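Local coordinates for N-acetyltransferase domain-containing protein (Pyrococcus horikoshii, PDB 1WWZ) that binds acetyl-coenzyme A in a GNAT-type fold and probably transfers the acyl group to an acceptor that is not known, at residues M1-D13 against W50-G63. Numbering follows the deposited sequence.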
loop_
_atom_site.group_PDB
_atom_site.type_symbol
_atom_site.label_atom_id
_atom_site.label_comp_id
_atom_site.label_asym_id
_atom_site.label_seq_id
_atom_site.Cartn_x
_atom_site.Cartn_y
_atom_site.Cartn_z
ATOM N N MET A 1 3.505 -12.856 -15.361
ATOM C CA MET A 1 4.815 -13.274 -14.784
ATOM C C MET A 1 4.654 -13.773 -13.350
ATOM O O MET A 1 3.728 -14.523 -13.038
ATOM C CB MET A 1 5.802 -12.101 -14.804
ATOM C CG MET A 1 5.323 -10.873 -14.040
ATOM S SD MET A 1 6.628 -9.653 -13.783
ATOM C CE MET A 1 6.519 -8.704 -15.308
ATOM N N ASP A 2 5.567 -13.345 -12.484
ATOM C CA ASP A 2 5.546 -13.731 -11.081
ATOM C C ASP A 2 4.888 -12.644 -10.237
ATOM O O ASP A 2 5.185 -11.460 -10.392
ATOM C CB ASP A 2 6.970 -13.966 -10.581
ATOM C CG ASP A 2 7.731 -14.956 -11.438
ATOM O OD1 ASP A 2 7.330 -16.138 -11.483
ATOM O OD2 ASP A 2 8.730 -14.550 -12.066
ATOM N N GLU A 3 3.994 -13.057 -9.346
ATOM C CA GLU A 3 3.304 -12.128 -8.460
ATOM C C GLU A 3 4.127 -11.887 -7.207
ATOM O O GLU A 3 4.813 -12.784 -6.719
ATOM C CB GLU A 3 1.961 -12.695 -8.005
ATOM C CG GLU A 3 0.832 -12.659 -9.002
ATOM C CD GLU A 3 -0.459 -13.181 -8.393
ATOM O OE1 GLU A 3 -0.983 -12.532 -7.458
ATOM O OE2 GLU A 3 -0.941 -14.242 -8.842
ATOM N N ILE A 4 4.052 -10.669 -6.687
ATOM C CA ILE A 4 4.733 -10.344 -5.448
ATOM C C ILE A 4 3.601 -10.471 -4.445
ATOM O O ILE A 4 2.670 -9.668 -4.453
ATOM C CB ILE A 4 5.265 -8.898 -5.432
ATOM C CG1 ILE A 4 6.229 -8.691 -6.600
ATOM C CG2 ILE A 4 5.969 -8.622 -4.102
ATOM C CD1 ILE A 4 6.709 -7.264 -6.751
ATOM N N LYS A 5 3.660 -11.497 -3.608
ATOM C CA LYS A 5 2.616 -11.720 -2.620
ATOM C C LYS A 5 3.063 -11.298 -1.230
ATOM O O LYS A 5 4.141 -11.676 -0.778
ATOM C CB LYS A 5 2.231 -13.202 -2.583
ATOM C CG LYS A 5 1.858 -13.794 -3.931
ATOM C CD LYS A 5 1.499 -15.275 -3.813
ATOM C CE LYS A 5 2.666 -16.110 -3.280
ATOM N NZ LYS A 5 3.855 -16.091 -4.184
ATOM N N ILE A 6 2.235 -10.507 -0.560
ATOM C CA ILE A 6 2.540 -10.079 0.795
ATOM C C ILE A 6 1.611 -10.856 1.719
ATOM O O ILE A 6 0.394 -10.849 1.536
ATOM C CB ILE A 6 2.293 -8.566 0.999
ATOM C CG1 ILE A 6 3.097 -7.752 -0.022
ATOM C CG2 ILE A 6 2.688 -8.170 2.416
ATOM C CD1 ILE A 6 4.599 -7.941 0.068
ATOM N N GLU A 7 2.180 -11.539 2.703
ATOM C CA GLU A 7 1.369 -12.314 3.635
ATOM C C GLU A 7 1.980 -12.390 5.023
ATOM O O GLU A 7 3.180 -12.195 5.197
ATOM C CB GLU A 7 1.149 -13.728 3.086
ATOM C CG GLU A 7 2.330 -14.292 2.309
ATOM C CD GLU A 7 2.090 -15.716 1.827
ATOM O OE1 GLU A 7 2.367 -16.663 2.596
ATOM O OE2 GLU A 7 1.614 -15.884 0.683
ATOM N N LYS A 8 1.139 -12.657 6.017
ATOM C CA LYS A 8 1.614 -12.785 7.386
ATOM C C LYS A 8 2.325 -14.117 7.527
ATOM O O LYS A 8 1.846 -15.140 7.039
ATOM C CB LYS A 8 0.451 -12.748 8.378
ATOM C CG LYS A 8 0.081 -11.372 8.877
ATOM C CD LYS A 8 -0.865 -11.477 10.059
ATOM C CE LYS A 8 -1.205 -10.118 10.627
ATOM N NZ LYS A 8 -2.041 -10.242 11.848
ATOM N N LEU A 9 3.478 -14.101 8.176
ATOM C CA LEU A 9 4.222 -15.328 8.395
ATOM C C LEU A 9 3.431 -16.116 9.436
ATOM O O LEU A 9 3.332 -15.697 10.586
ATOM C CB LEU A 9 5.617 -15.010 8.927
ATOM C CG LEU A 9 6.523 -16.213 9.188
ATOM C CD1 LEU A 9 6.702 -17.002 7.900
ATOM C CD2 LEU A 9 7.863 -15.728 9.726
ATOM N N LYS A 10 2.863 -17.247 9.028
ATOM C CA LYS A 10 2.065 -18.071 9.930
ATOM C C LYS A 10 2.870 -18.740 11.034
ATOM O O LYS A 10 2.400 -18.857 12.168
ATOM C CB LYS A 10 1.323 -19.152 9.141
ATOM C CG LYS A 10 0.274 -18.607 8.199
ATOM C CD LYS A 10 -0.536 -19.722 7.563
ATOM C CE LYS A 10 -1.466 -19.146 6.514
ATOM N NZ LYS A 10 -2.085 -17.883 7.015
ATOM N N LYS A 11 4.076 -19.182 10.704
ATOM C CA LYS A 11 4.903 -19.851 11.688
ATOM C C LYS A 11 6.388 -19.710 11.395
ATOM O O LYS A 11 6.803 -19.633 10.237
ATOM C CB LYS A 11 4.520 -21.327 11.753
ATOM C CG LYS A 11 4.799 -22.107 10.475
ATOM C CD LYS A 11 4.232 -23.521 10.557
ATOM C CE LYS A 11 4.427 -24.110 11.949
ATOM N NZ LYS A 11 4.233 -25.580 11.977
ATOM N N LEU A 12 7.184 -19.677 12.457
ATOM C CA LEU A 12 8.628 -19.547 12.320
ATOM C C LEU A 12 9.330 -20.888 12.516
ATOM O O LEU A 12 9.975 -21.121 13.541
ATOM C CB LEU A 12 9.175 -18.527 13.326
ATOM C CG LEU A 12 10.673 -18.240 13.198
ATOM C CD1 LEU A 12 10.945 -17.594 11.857
ATOM C CD2 LEU A 12 11.139 -17.332 14.318
ATOM N N ASP A 13 9.197 -21.771 11.534
ATOM C CA ASP A 13 9.844 -23.074 11.609
ATOM C C ASP A 13 11.300 -22.923 11.167
ATOM O O ASP A 13 11.662 -21.924 10.550
ATOM C CB ASP A 13 9.116 -24.088 10.712
ATOM C CG ASP A 13 9.018 -23.631 9.267
ATOM O OD1 ASP A 13 10.039 -23.167 8.730
ATOM O OD2 ASP A 13 7.925 -23.748 8.665
ATOM N N TRP A 50 10.188 -12.207 16.276
ATOM C CA TRP A 50 9.048 -13.110 16.174
ATOM C C TRP A 50 8.343 -13.258 17.517
ATOM O O TRP A 50 7.120 -13.183 17.595
ATOM C CB TRP A 50 9.507 -14.484 15.676
ATOM C CG TRP A 50 8.412 -15.515 15.652
ATOM C CD1 TRP A 50 8.230 -16.537 16.538
ATOM C CD2 TRP A 50 7.340 -15.606 14.704
ATOM N NE1 TRP A 50 7.111 -17.262 16.202
ATOM C CE2 TRP A 50 6.547 -16.714 15.078
ATOM C CE3 TRP A 50 6.974 -14.864 13.573
ATOM C CZ2 TRP A 50 5.406 -17.096 14.362
ATOM C CZ3 TRP A 50 5.835 -15.245 12.859
ATOM C CH2 TRP A 50 5.068 -16.355 13.260
ATOM N N LYS A 51 9.113 -13.456 18.579
ATOM C CA LYS A 51 8.519 -13.619 19.894
ATOM C C LYS A 51 7.793 -12.353 20.336
ATOM O O LYS A 51 6.720 -12.414 20.932
ATOM C CB LYS A 51 9.595 -13.996 20.917
ATOM C CG LYS A 51 9.036 -14.354 22.280
ATOM C CD LYS A 51 10.124 -14.874 23.197
ATOM C CE LYS A 51 9.587 -15.135 24.596
ATOM N NZ LYS A 51 10.697 -15.350 25.569
ATOM N N LYS A 52 8.370 -11.205 20.004
ATOM C CA LYS A 52 7.804 -9.920 20.387
ATOM C C LYS A 52 6.640 -9.438 19.527
ATOM O O LYS A 52 5.703 -8.818 20.043
ATOM C CB LYS A 52 8.904 -8.856 20.358
ATOM C CG LYS A 52 8.689 -7.706 21.322
ATOM C CD LYS A 52 8.785 -8.188 22.762
ATOM C CE LYS A 52 10.103 -8.914 23.007
ATOM N NZ LYS A 52 9.921 -10.357 23.352
ATOM N N ALA A 53 6.682 -9.722 18.227
ATOM C CA ALA A 53 5.635 -9.235 17.330
ATOM C C ALA A 53 5.263 -10.139 16.153
ATOM O O ALA A 53 5.118 -9.668 15.021
ATOM C CB ALA A 53 6.037 -7.852 16.808
ATOM N N SER A 54 5.084 -11.427 16.418
ATOM C CA SER A 54 4.725 -12.367 15.363
ATOM C C SER A 54 3.460 -11.939 14.620
ATOM O O SER A 54 3.339 -12.148 13.413
ATOM C CB SER A 54 4.525 -13.764 15.955
ATOM O OG SER A 54 3.599 -13.730 17.026
ATOM N N ASP A 55 2.525 -11.329 15.342
ATOM C CA ASP A 55 1.268 -10.889 14.750
ATOM C C ASP A 55 1.440 -9.873 13.621
ATOM O O ASP A 55 0.531 -9.683 12.818
ATOM C CB ASP A 55 0.360 -10.304 15.838
ATOM C CG ASP A 55 -1.023 -9.958 15.319
ATOM O OD1 ASP A 55 -1.640 -10.814 14.650
ATOM O OD2 ASP A 55 -1.498 -8.833 15.587
ATOM N N GLY A 56 2.600 -9.225 13.555
ATOM C CA GLY A 56 2.834 -8.238 12.511
ATOM C C GLY A 56 4.061 -8.546 11.674
ATOM O O GLY A 56 4.712 -7.645 11.146
ATOM N N PHE A 57 4.375 -9.830 11.561
ATOM C CA PHE A 57 5.526 -10.291 10.793
ATOM C C PHE A 57 5.035 -10.585 9.375
ATOM O O PHE A 57 4.405 -11.614 9.128
ATOM C CB PHE A 57 6.086 -11.560 11.446
ATOM C CG PHE A 57 7.565 -11.744 11.265
ATOM C CD1 PHE A 57 8.418 -11.686 12.364
ATOM C CD2 PHE A 57 8.101 -12.009 10.012
ATOM C CE1 PHE A 57 9.789 -11.894 12.215
ATOM C CE2 PHE A 57 9.471 -12.216 9.851
ATOM C CZ PHE A 57 10.315 -12.160 10.958
ATOM N N PHE A 58 5.312 -9.668 8.452
ATOM C CA PHE A 58 4.888 -9.809 7.062
ATOM C C PHE A 58 6.051 -10.162 6.151
ATOM O O PHE A 58 7.145 -9.623 6.294
ATOM C CB PHE A 58 4.263 -8.501 6.569
ATOM C CG PHE A 58 2.937 -8.198 7.185
ATOM C CD1 PHE A 58 1.777 -8.771 6.678
ATOM C CD2 PHE A 58 2.846 -7.361 8.294
ATOM C CE1 PHE A 58 0.544 -8.519 7.268
ATOM C CE2 PHE A 58 1.619 -7.102 8.893
ATOM C CZ PHE A 58 0.464 -7.684 8.378
ATOM N N VAL A 59 5.809 -11.064 5.207
ATOM C CA VAL A 59 6.846 -11.449 4.263
ATOM C C VAL A 59 6.392 -11.208 2.831
ATOM O O VAL A 59 5.206 -11.326 2.515
ATOM C CB VAL A 59 7.237 -12.939 4.407
ATOM C CG1 VAL A 59 7.884 -13.177 5.769
ATOM C CG2 VAL A 59 6.008 -13.821 4.225
ATOM N N ALA A 60 7.341 -10.835 1.977
ATOM C CA ALA A 60 7.066 -10.615 0.566
ATOM C C ALA A 60 7.562 -11.882 -0.112
ATOM O O ALA A 60 8.674 -12.339 0.156
ATOM C CB ALA A 60 7.838 -9.401 0.046
ATOM N N LYS A 61 6.737 -12.461 -0.974
ATOM C CA LYS A 61 7.129 -13.683 -1.651
ATOM C C LYS A 61 6.943 -13.631 -3.156
ATOM O O LYS A 61 6.007 -13.017 -3.670
ATOM C CB LYS A 61 6.351 -14.872 -1.081
ATOM C CG LYS A 61 6.635 -15.149 0.388
ATOM C CD LYS A 61 5.771 -16.278 0.927
ATOM C CE LYS A 61 6.050 -17.595 0.220
ATOM N NZ LYS A 61 5.178 -18.689 0.734
ATOM N N VAL A 62 7.875 -14.266 -3.855
ATOM C CA VAL A 62 7.836 -14.365 -5.303
ATOM C C VAL A 62 8.000 -15.858 -5.513
ATOM O O VAL A 62 9.115 -16.376 -5.515
ATOM C CB VAL A 62 9.007 -13.616 -5.962
ATOM C CG1 VAL A 62 8.937 -13.774 -7.470
ATOM C CG2 VAL A 62 8.963 -12.146 -5.578
ATOM N N GLY A 63 6.876 -16.550 -5.658
ATOM C CA GLY A 63 6.915 -17.989 -5.817
ATOM C C GLY A 63 6.851 -18.607 -4.434
ATOM O O GLY A 63 6.029 -18.207 -3.610
HETATM O O HOH W 1 -3.910 -8.718 14.153
HETATM O O HOH W 2 1.800 -14.113 12.296
#
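At the edge of the GNAT sheet, strand 5-8 pairs antiparallel with strand 57-62; Ile6, Lys8, Phe58 and Ala60 face helix 102-115, while Lys5, Glu7, Val59 and Lys61 lie on the other face. Lys5 and Lys61 form a hydrogen-bonded pair, N-H...O both ways, as do Glu7 and Val59; the Val59 N to Glu7 O hydrogen bond, 2.9 Å, is almost straight at 174°. Leu9 N donates a further hydrogen bond to Phe57 O beyond the strand. Toward helix 102-115, Ile6 CD1 rests on Ala60 CB at 3.6 Å, and Lys8 CG lies against Phe58 CE1. The Lys8 chain, extended beyond CG, carries NZ past that ring into a salt bridge with Asp55 OD1 (2.9 Å), met from above the carboxylate plane; Asp55 OD2 forms a salt bridge with Lys74. On the other face, Lys5 bends at its last two torsions, and NZ donates a hydrogen bond to a lone pair of Gly63 O (3.1 Å), while Glu7 OE1 and Lys61 NZ make only a long salt bridge. Past the ladder, Leu12 CB makes a CH-pi contact over the five-membered ring of Trp50, 3.6 Å from its centroid; Ser54 CB covers the opposite face, Leu9 O meets the edge at CH2, and Leu9 CD2 packs on Trp50 CZ3 (3.8 Å) and Phe57 CD2. A water bridges Leu9 O and Ser54 O. Main-chain hydrogen bonds thus set the register, whereas apolar packing on Trp50 joins the N-terminal segment to the C-terminal end of helix 38-53 and the Lys8-Asp55 salt bridge joins it to the 3-10 segment that follows.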